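Local coordinates for putative oxidoreductase (Bacteroides fragilis NCTC 9343, PDB 3FHL), which is a putative oxidoreductase of the Gfo/Idh/MocA family that probably binds a nicotinamide adenine dinucleotide cofactor on its Rossmann domain, at residues G173-I184 with K209-H217; Q123-F131 with K255-A263. All blocks are in the same frame, centred on the assembly; numbering follows the deposited sequence. Where two conformers were deposited one is given.

Contact 1: G173-I184 with K209-H217; sequences GGLTYNLGSHLI and KVDDYFIIH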
loop_
_atom_site.group_PDB
_atom_site.type_symbol
_atom_site.label_atom_id
_atom_site.label_comp_id
_atom_site.label_asym_id
_atom_site.label_seq_id
_atom_site.Cartn_x
_atom_site.Cartn_y
_atom_site.Cartn_z
ATOM N N GLY C 173 4.751 6.601 21.523
ATOM C CA GLY C 173 6.127 6.556 21.035
ATOM C C GLY C 173 6.241 6.068 19.598
ATOM O O GLY C 173 7.167 6.452 18.874
ATOM N N GLY C 174 5.296 5.233 19.177
ATOM C CA GLY C 174 5.374 4.598 17.860
ATOM C C GLY C 174 5.059 5.488 16.669
ATOM O O GLY C 174 4.668 6.649 16.828
ATOM N N LEU C 175 5.223 4.931 15.472
ATOM C CA LEU C 175 4.925 5.636 14.225
ATOM C C LEU C 175 3.429 5.873 14.047
ATOM O O LEU C 175 3.027 6.885 13.486
ATOM C CB LEU C 175 5.447 4.838 13.025
ATOM C CG LEU C 175 5.787 5.624 11.758
ATOM C CD1 LEU C 175 6.758 6.742 12.077
ATOM C CD2 LEU C 175 6.368 4.716 10.701
ATOM N N THR C 176 2.622 4.916 14.500
ATOM C CA THR C 176 1.152 4.996 14.408
ATOM C C THR C 176 0.588 6.179 15.198
ATOM O O THR C 176 -0.394 6.806 14.777
ATOM C CB THR C 176 0.501 3.683 14.880
ATOM O OG1 THR C 176 1.073 2.588 14.148
ATOM C CG2 THR C 176 -1.032 3.681 14.644
ATOM N N TYR C 177 1.212 6.486 16.329
ATOM C CA TYR C 177 0.893 7.714 17.067
ATOM C C TYR C 177 1.501 8.941 16.397
ATOM O O TYR C 177 0.777 9.870 16.066
ATOM C CB TYR C 177 1.359 7.643 18.524
ATOM C CG TYR C 177 0.330 7.093 19.486
ATOM C CD1 TYR C 177 0.455 5.798 20.000
ATOM C CD2 TYR C 177 -0.761 7.867 19.896
ATOM C CE1 TYR C 177 -0.485 5.277 20.896
ATOM C CE2 TYR C 177 -1.713 7.355 20.794
ATOM C CZ TYR C 177 -1.565 6.056 21.286
ATOM O OH TYR C 177 -2.486 5.530 22.169
ATOM N N ASN C 178 2.819 8.927 16.177
ATOM C CA ASN C 178 3.526 10.109 15.693
ATOM C C ASN C 178 3.106 10.599 14.304
ATOM O O ASN C 178 2.835 11.783 14.131
ATOM C CB ASN C 178 5.041 9.905 15.778
ATOM C CG ASN C 178 5.552 9.913 17.214
ATOM O OD1 ASN C 178 5.085 10.687 18.055
ATOM N ND2 ASN C 178 6.523 9.051 17.498
ATOM N N LEU C 179 3.045 9.697 13.324
ATOM C CA LEU C 179 2.679 10.091 11.966
ATOM C C LEU C 179 1.266 9.697 11.610
ATOM O O LEU C 179 0.614 10.368 10.820
ATOM C CB LEU C 179 3.650 9.510 10.928
ATOM C CG LEU C 179 5.080 10.060 10.975
ATOM C CD1 LEU C 179 5.873 9.477 9.831
ATOM C CD2 LEU C 179 5.079 11.576 10.907
ATOM N N GLY C 180 0.804 8.593 12.180
ATOM C CA GLY C 180 -0.549 8.126 11.925
ATOM C C GLY C 180 -1.617 9.106 12.358
ATOM O O GLY C 180 -2.630 9.236 11.670
ATOM N N SER C 181 -1.396 9.793 13.485
ATOM C CA SER C 181 -2.312 10.848 13.939
ATOM C C SER C 181 -2.585 11.858 12.823
ATOM O O SER C 181 -3.740 12.141 12.531
ATOM C CB SER C 181 -1.795 11.563 15.196
ATOM O OG SER C 181 -0.506 12.120 14.971
ATOM N N HIS C 182 -1.534 12.344 12.163
ATOM C CA HIS C 182 -1.704 13.304 11.064
ATOM C C HIS C 182 -2.521 12.749 9.896
ATOM O O HIS C 182 -3.369 13.447 9.346
ATOM C CB HIS C 182 -0.349 13.796 10.528
ATOM C CG HIS C 182 0.499 14.490 11.543
ATOM N ND1 HIS C 182 0.214 15.752 12.016
ATOM C CD2 HIS C 182 1.655 14.116 12.142
ATOM C CE1 HIS C 182 1.142 16.114 12.880
ATOM N NE2 HIS C 182 2.030 15.141 12.972
ATOM N N LEU C 183 -2.264 11.497 9.519
ATOM C CA LEU C 183 -2.914 10.894 8.350
ATOM C C LEU C 183 -4.365 10.568 8.623
ATOM O O LEU C 183 -5.210 10.723 7.744
ATOM C CB LEU C 183 -2.180 9.609 7.907
ATOM C CG LEU C 183 -0.687 9.760 7.556
ATOM C CD1 LEU C 183 -0.157 8.492 6.934
ATOM C CD2 LEU C 183 -0.442 10.942 6.593
ATOM N N ILE C 184 -4.626 10.034 9.813
ATOM C CA ILE C 184 -5.981 9.728 10.249
ATOM C C ILE C 184 -6.821 11.008 10.352
ATOM O O ILE C 184 -7.944 11.050 9.853
ATOM C CB ILE C 184 -5.996 8.977 11.601
ATOM C CG1 ILE C 184 -5.396 7.570 11.450
ATOM C CG2 ILE C 184 -7.423 8.850 12.089
ATOM C CD1 ILE C 184 -4.864 6.956 12.737
ATOM N N LYS C 209 12.087 -0.728 19.272
ATOM C CA LYS C 209 11.311 -0.927 20.501
ATOM C C LYS C 209 9.826 -0.587 20.323
ATOM O O LYS C 209 8.978 -1.099 21.054
ATOM C CB LYS C 209 11.900 -0.082 21.637
ATOM C CG LYS C 209 13.387 -0.301 21.896
ATOM C CD LYS C 209 13.913 0.679 22.945
ATOM C CE LYS C 209 15.436 0.630 23.057
ATOM N NZ LYS C 209 15.960 1.620 24.048
ATOM N N VAL C 210 9.530 0.294 19.365
ATOM C CA VAL C 210 8.154 0.696 19.027
ATOM C C VAL C 210 7.909 0.506 17.531
ATOM O O VAL C 210 8.871 0.424 16.758
ATOM C CB VAL C 210 7.855 2.179 19.418
ATOM C CG1 VAL C 210 7.783 2.339 20.938
ATOM C CG2 VAL C 210 8.883 3.139 18.819
ATOM N N ASP C 211 6.638 0.444 17.124
ATOM C CA ASP C 211 6.299 0.249 15.712
ATOM C C ASP C 211 6.931 1.305 14.807
ATOM O O ASP C 211 6.991 2.501 15.148
ATOM C CB ASP C 211 4.775 0.141 15.502
ATOM C CG ASP C 211 4.029 1.428 15.859
ATOM O OD1 ASP C 211 3.876 1.706 17.058
ATOM O OD2 ASP C 211 3.577 2.146 14.941
ATOM N N ASP C 212 7.465 0.836 13.684
ATOM C CA ASP C 212 8.093 1.698 12.695
ATOM C C ASP C 212 7.494 1.419 11.325
ATOM O O ASP C 212 8.075 1.757 10.298
ATOM C CB ASP C 212 9.627 1.537 12.707
ATOM C CG ASP C 212 10.092 0.083 12.530
ATOM O OD1 ASP C 212 9.336 -0.751 11.996
ATOM O OD2 ASP C 212 11.244 -0.228 12.916
ATOM N N TYR C 213 6.310 0.805 11.333
ATOM C CA TYR C 213 5.571 0.522 10.119
ATOM C C TYR C 213 4.112 0.397 10.521
ATOM O O TYR C 213 3.798 -0.289 11.491
ATOM C CB TYR C 213 6.007 -0.826 9.514
ATOM C CG TYR C 213 5.144 -1.284 8.363
ATOM C CD1 TYR C 213 5.494 -0.969 7.054
ATOM C CD2 TYR C 213 3.959 -2.007 8.581
ATOM C CE1 TYR C 213 4.704 -1.352 5.997
ATOM C CE2 TYR C 213 3.152 -2.391 7.518
ATOM C CZ TYR C 213 3.547 -2.062 6.228
ATOM O OH TYR C 213 2.787 -2.422 5.151
ATOM N N PHE C 214 3.224 0.999 9.742
ATOM C CA PHE C 214 1.796 0.674 9.890
ATOM C C PHE C 214 1.118 0.704 8.547
ATOM O O PHE C 214 1.535 1.439 7.649
ATOM C CB PHE C 214 1.098 1.593 10.925
ATOM C CG PHE C 214 0.954 3.040 10.501
ATOM C CD1 PHE C 214 -0.020 3.434 9.577
ATOM C CD2 PHE C 214 1.779 4.010 11.041
ATOM C CE1 PHE C 214 -0.146 4.754 9.192
ATOM C CE2 PHE C 214 1.645 5.339 10.675
ATOM C CZ PHE C 214 0.685 5.708 9.736
ATOM N N ILE C 215 0.104 -0.133 8.393
ATOM C CA ILE C 215 -0.859 0.023 7.324
ATOM C C ILE C 215 -2.247 -0.031 7.978
ATOM O O ILE C 215 -2.506 -0.899 8.802
ATOM C CB ILE C 215 -0.697 -1.015 6.175
ATOM C CG1 ILE C 215 -1.693 -0.719 5.049
ATOM C CG2 ILE C 215 -0.809 -2.476 6.683
ATOM C CD1 ILE C 215 -1.314 -1.307 3.724
ATOM N N ILE C 216 -3.105 0.922 7.621
ATOM C CA ILE C 216 -4.438 1.046 8.207
ATOM C C ILE C 216 -5.472 1.181 7.118
ATOM O O ILE C 216 -5.328 1.971 6.188
ATOM C CB ILE C 216 -4.519 2.261 9.174
ATOM C CG1 ILE C 216 -3.538 2.069 10.342
ATOM C CG2 ILE C 216 -5.957 2.468 9.665
ATOM C CD1 ILE C 216 -3.260 3.328 11.163
ATOM N N HIS C 217 -6.542 0.410 7.244
ATOM C CA HIS C 217 -7.697 0.590 6.397
ATOM C C HIS C 217 -8.839 1.101 7.242
ATOM O O HIS C 217 -9.180 0.489 8.251
ATOM C CB HIS C 217 -8.083 -0.723 5.717
ATOM C CG HIS C 217 -7.029 -1.223 4.788
ATOM N ND1 HIS C 217 -6.673 -0.537 3.650
ATOM C CD2 HIS C 217 -6.209 -2.297 4.857
ATOM C CE1 HIS C 217 -5.696 -1.181 3.039
ATOM N NE2 HIS C 217 -5.401 -2.257 3.748
#

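Contact 2: Q123-F131 with K255-A263; sequences QNRRWDADF and KYGVDKQEA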
loop_
_atom_site.group_PDB
_atom_site.type_symbol
_atom_site.label_atom_id
_atom_site.label_comp_id
_atom_site.label_asym_id
_atom_site.label_seq_id
_atom_site.Cartn_x
_atom_site.Cartn_y
_atom_site.Cartn_z
ATOM N N GLN C 123 -3.438 20.935 14.848
ATOM C CA GLN C 123 -3.190 19.890 13.852
ATOM C C GLN C 123 -2.865 20.570 12.532
ATOM O O GLN C 123 -3.743 20.808 11.702
ATOM C CB GLN C 123 -4.407 18.953 13.725
ATOM C CG GLN C 123 -4.841 18.311 15.056
ATOM C CD GLN C 123 -5.659 17.052 14.878
ATOM O OE1 GLN C 123 -5.142 16.027 14.444
ATOM N NE2 GLN C 123 -6.938 17.113 15.237
ATOM N N ASN C 124 -1.587 20.886 12.333
ATOM C CA ASN C 124 -1.186 21.750 11.233
ATOM C C ASN C 124 -1.116 21.136 9.841
ATOM O O ASN C 124 -1.092 21.870 8.847
ATOM C CB ASN C 124 0.146 22.431 11.537
ATOM C CG ASN C 124 1.277 21.455 11.794
ATOM O OD1 ASN C 124 1.097 20.248 11.887
ATOM N ND2 ASN C 124 2.463 21.994 11.932
ATOM N N ARG C 125 -1.089 19.807 9.760
ATOM C CA ARG C 125 -0.935 19.156 8.462
ATOM C C ARG C 125 -2.197 19.192 7.616
ATOM O O ARG C 125 -2.189 18.789 6.451
ATOM C CB ARG C 125 -0.336 17.753 8.600
ATOM C CG ARG C 125 1.153 17.807 9.006
ATOM C CD ARG C 125 1.856 16.496 8.739
ATOM N NE ARG C 125 3.250 16.505 9.187
ATOM C CZ ARG C 125 4.280 16.946 8.464
ATOM N NH1 ARG C 125 4.096 17.445 7.240
ATOM N NH2 ARG C 125 5.502 16.894 8.980
ATOM N N ARG C 126 -3.264 19.752 8.185
ATOM C CA ARG C 126 -4.430 20.141 7.403
ATOM C C ARG C 126 -4.088 21.290 6.447
ATOM O O ARG C 126 -4.799 21.529 5.475
ATOM C CB ARG C 126 -5.564 20.564 8.326
ATOM C CG ARG C 126 -6.031 19.467 9.250
ATOM C CD ARG C 126 -7.363 19.815 9.834
ATOM N NE ARG C 126 -7.750 18.967 10.956
ATOM C CZ ARG C 126 -8.853 19.166 11.666
ATOM N NH1 ARG C 126 -9.168 18.361 12.669
ATOM N NH2 ARG C 126 -9.652 20.178 11.361
ATOM N N TRP C 127 -2.979 21.976 6.715
ATOM C CA TRP C 127 -2.532 23.065 5.837
ATOM C C TRP C 127 -1.209 22.758 5.135
ATOM O O TRP C 127 -0.515 23.665 4.689
ATOM C CB TRP C 127 -2.445 24.387 6.621
ATOM C CG TRP C 127 -3.794 24.908 7.072
ATOM C CD1 TRP C 127 -4.663 25.687 6.347
ATOM C CD2 TRP C 127 -4.427 24.664 8.325
ATOM N NE1 TRP C 127 -5.803 25.940 7.084
ATOM C CE2 TRP C 127 -5.682 25.329 8.302
ATOM C CE3 TRP C 127 -4.067 23.942 9.471
ATOM C CZ2 TRP C 127 -6.564 25.296 9.380
ATOM C CZ3 TRP C 127 -4.947 23.919 10.546
ATOM C CH2 TRP C 127 -6.184 24.587 10.488
ATOM N N ASP C 128 -0.853 21.474 5.039
ATOM C CA ASP C 128 0.251 21.064 4.160
ATOM C C ASP C 128 -0.168 21.352 2.728
ATOM O O ASP C 128 -1.347 21.220 2.406
ATOM C CB ASP C 128 0.544 19.566 4.321
ATOM C CG ASP C 128 1.529 19.267 5.449
ATOM O OD1 ASP C 128 1.980 20.206 6.141
ATOM O OD2 ASP C 128 1.868 18.078 5.648
ATOM N N ALA C 129 0.789 21.746 1.882
ATOM C CA ALA C 129 0.532 21.988 0.452
ATOM C C ALA C 129 -0.150 20.811 -0.241
ATOM O O ALA C 129 -1.113 21.002 -0.982
ATOM C CB ALA C 129 1.848 22.351 -0.286
ATOM N N ASP C 130 0.340 19.599 0.020
ATOM C CA ASP C 130 -0.197 18.397 -0.624
ATOM C C ASP C 130 -1.655 18.136 -0.290
ATOM O O ASP C 130 -2.454 17.935 -1.187
ATOM C CB ASP C 130 0.687 17.151 -0.377
ATOM C CG ASP C 130 1.096 16.973 1.086
ATOM O OD1 ASP C 130 0.312 17.280 2.008
ATOM O OD2 ASP C 130 2.227 16.503 1.312
ATOM N N PHE C 131 -1.993 18.178 1.002
ATOM C CA PHE C 131 -3.385 17.958 1.457
ATOM C C PHE C 131 -4.362 19.045 1.002
ATOM O O PHE C 131 -5.495 18.752 0.571
ATOM C CB PHE C 131 -3.421 17.821 2.975
ATOM C CG PHE C 131 -4.782 17.495 3.520
ATOM C CD1 PHE C 131 -5.394 16.275 3.220
ATOM C CD2 PHE C 131 -5.449 18.395 4.340
ATOM C CE1 PHE C 131 -6.648 15.962 3.720
ATOM C CE2 PHE C 131 -6.728 18.083 4.855
ATOM C CZ PHE C 131 -7.313 16.864 4.547
ATOM N N LYS C 255 1.071 12.128 -5.901
ATOM C CA LYS C 255 1.979 13.139 -5.381
ATOM C C LYS C 255 3.090 12.491 -4.547
ATOM O O LYS C 255 2.832 11.573 -3.782
ATOM C CB LYS C 255 1.163 14.116 -4.505
ATOM C CG LYS C 255 1.958 15.200 -3.777
ATOM C CD LYS C 255 2.057 16.461 -4.615
ATOM C CE LYS C 255 2.502 17.685 -3.809
ATOM N NZ LYS C 255 3.900 17.578 -3.310
ATOM N N TYR C 256 4.320 12.973 -4.703
ATOM C CA TYR C 256 5.446 12.540 -3.868
ATOM C C TYR C 256 5.985 13.678 -3.023
ATOM O O TYR C 256 5.774 14.852 -3.338
ATOM C CB TYR C 256 6.593 12.010 -4.746
ATOM C CG TYR C 256 6.255 10.721 -5.468
ATOM C CD1 TYR C 256 6.649 9.484 -4.942
ATOM C CD2 TYR C 256 5.524 10.731 -6.658
ATOM C CE1 TYR C 256 6.331 8.283 -5.597
ATOM C CE2 TYR C 256 5.195 9.534 -7.316
ATOM C CZ TYR C 256 5.606 8.320 -6.772
ATOM O OH TYR C 256 5.296 7.150 -7.416
ATOM N N GLY C 257 6.695 13.318 -1.961
ATOM C CA GLY C 257 7.471 14.283 -1.187
ATOM C C GLY C 257 6.710 14.755 0.030
ATOM O O GLY C 257 5.601 14.279 0.298
ATOM N N VAL C 258 7.303 15.696 0.766
ATOM C CA VAL C 258 6.645 16.283 1.933
ATOM C C VAL C 258 6.604 17.806 1.853
ATOM O O VAL C 258 7.327 18.425 1.073
ATOM C CB VAL C 258 7.307 15.865 3.278
ATOM C CG1 VAL C 258 6.980 14.408 3.612
ATOM C CG2 VAL C 258 8.811 16.122 3.255
ATOM N N ASP C 259 5.745 18.395 2.673
ATOM C CA ASP C 259 5.614 19.841 2.743
ATOM C C ASP C 259 6.922 20.463 3.242
ATOM O O ASP C 259 7.604 19.908 4.114
ATOM C CB ASP C 259 4.395 20.215 3.591
ATOM C CG ASP C 259 4.156 21.706 3.638
ATOM O OD1 ASP C 259 4.829 22.336 4.455
ATOM O OD2 ASP C 259 3.314 22.228 2.882
ATOM N N LYS C 260 7.270 21.603 2.659
ATOM C CA LYS C 260 8.577 22.227 2.870
ATOM C C LYS C 260 8.568 23.307 3.957
ATOM O O LYS C 260 9.624 23.863 4.281
ATOM C CB LYS C 260 9.062 22.853 1.558
ATOM C CG LYS C 260 8.697 22.056 0.287
ATOM C CD LYS C 260 8.631 22.966 -0.965
ATOM C CE LYS C 260 10.015 23.500 -1.370
ATOM N NZ LYS C 260 11.086 22.449 -1.314
ATOM N N GLN C 261 7.393 23.606 4.513
ATOM C CA GLN C 261 7.262 24.701 5.494
ATOM C C GLN C 261 8.065 24.493 6.759
ATOM O O GLN C 261 8.743 25.414 7.205
ATOM C CB GLN C 261 5.805 24.947 5.877
ATOM C CG GLN C 261 4.986 25.626 4.814
ATOM C CD GLN C 261 3.537 25.709 5.222
ATOM O OE1 GLN C 261 3.091 26.721 5.765
ATOM N NE2 GLN C 261 2.803 24.625 5.011
ATOM N N GLU C 262 8.016 23.281 7.325
ATOM C CA GLU C 262 8.673 23.017 8.604
ATOM C C GLU C 262 10.195 23.191 8.522
ATOM O O GLU C 262 10.805 23.758 9.434
ATOM C CB GLU C 262 8.305 21.628 9.140
ATOM C CG GLU C 262 8.900 21.330 10.517
ATOM C CD GLU C 262 8.565 19.941 11.049
ATOM O OE1 GLU C 262 7.705 19.248 10.465
ATOM O OE2 GLU C 262 9.172 19.547 12.069
ATOM N N ALA C 263 10.793 22.734 7.424
ATOM C CA ALA C 263 12.224 22.965 7.183
ATOM C C ALA C 263 12.574 24.461 7.070
ATOM O O ALA C 263 13.570 24.910 7.639
ATOM C CB ALA C 263 12.701 22.209 5.938
HETATM O O HOH W 1 6.556 18.365 6.187
HETATM O O HOH W 2 3.519 16.676 3.592
HETATM O O HOH W 3 3.884 16.290 -0.710
#

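Contact 1: G173-I184 with K209-H217
Asp211 and Thr176 hold the polar centre of this contact. Asp211 OD2 accepts twice from the same residue. Thr176 N comes in on the syn lone pair at 3.0 Å. Thr176 OG1 donates to Asp211 OD2 at 2.7 Å from above the carboxylate plane. The threonine hydroxyl stands beside its own backbone N (chi1 -54°), which lets one residue offer both donors to a single oxygen. The other oxygen, OD1, is taken by Tyr342 OH. A backbone bond, Leu175 N to Asp211 O at 3.0 Å, lies next to the carboxylate. Gly174 is the N-cap residue of helix 175-178, so Asp211 probably also meets the positive end of that helix dipole and may be stabilised as an anion.

Within the C-terminal alpha/beta domain, helices 175-178 and 180-191 lie against strand 213-221 of the mixed sheet. Helix segment 180-184 and strand segment 213-217 run nearly parallel, 21° apart, and their axes come within 11.1 Å. Phe214 fills the layer between them and is the tightly packed part. Its CG sits between backbone N and carbonyl carbon (chi1 69°), and the ring reaches the junction of the two helices. Phe214 CZ lies 3.5 Å from Gly180 CA, where the helix has no side chain. Leu183 CD1 meets the edge of the ring. Leu175 O approaches the ring obliquely while accepting from Leu179 N and Gly180 N. Ile216 CD1 extends the apolar layer to Thr176 CG2 and, at 4.3 Å, to Ile184 CD1.

The other end is looser and faces solvent. There Val210 CG2 lies 3.7 Å from Gly173 O, and both residues are exposed.

Contact 2: Q123-F131 with K255-A263
Asp259 OD2 takes the backbone N-H of Ala129 at 2.8 Å in a nearly straight bond (176°). The donor arrives on the anti side, somewhat out of the carboxylate plane. With CG anti to the backbone N (chi1 -177°), the Asp259 carboxylate reaches across to Ala129. It also stacks on that of Asp128, the planes being 5° apart. These like charges have partners: Asp128 OD2 receives Arg125 NH1 at 2.8 Å in the guanidinium plane, and OD1 is hydrogen-bonded to Tyr307 OH.

Asp259 thus joins two helix starts. Ala129 opens helix 129-139, soon after Rossmann strand 119-122, and Asp259 also caps the turn into helix 261-266 of the C-terminal domain. Its OD1 accepts from Gln261 N and Gln261 NE2 on opposite faces of the carboxylate, which should limit the group's rotation. Gln261 OE1 is held by Tyr307 N and Trp276 NE1.

Further out, Arg125 NH2 makes a long salt bridge to Glu262 OE1 at 3.5 Å. Water 1 joins Arg125 NH1 to Asp259 O. Water 2 lies between Asp128 OD2, Asp130 OD2 and Asp259 N. Water 3 links Asp130 OD2 to Lys255 NZ, which also pairs with Glu279. Beside that bridge Asp130 CB lies 3.9 Å from Lys255 CE.

How the contacts relate
Both contacts are largely buried, and their centres lie about 17 Å apart. Contact 1 joins helix to sheet around an aromatic and aliphatic core, with one aspartate bonded at a helix start. Contact 2 works through carboxylates, an arginine and bridging waters, with little apolar packing. It lies nearer the centre of the chain, where segment 123-131, just past strand 119-122 of the Rossmann sheet, meets the end of strand 252-255 and the turn after it. Helix 180-191 is common ground: it supplies part of contact 1, and its Gln186 side chain hydrogen-bonds the carbonyl of Arg125. The contacts also touch directly, His182 CG lying 3.7 Å from Arg125 CD. Contact 1 borders the second subunit through Tyr213 and His217, contact 2 through Tyr256.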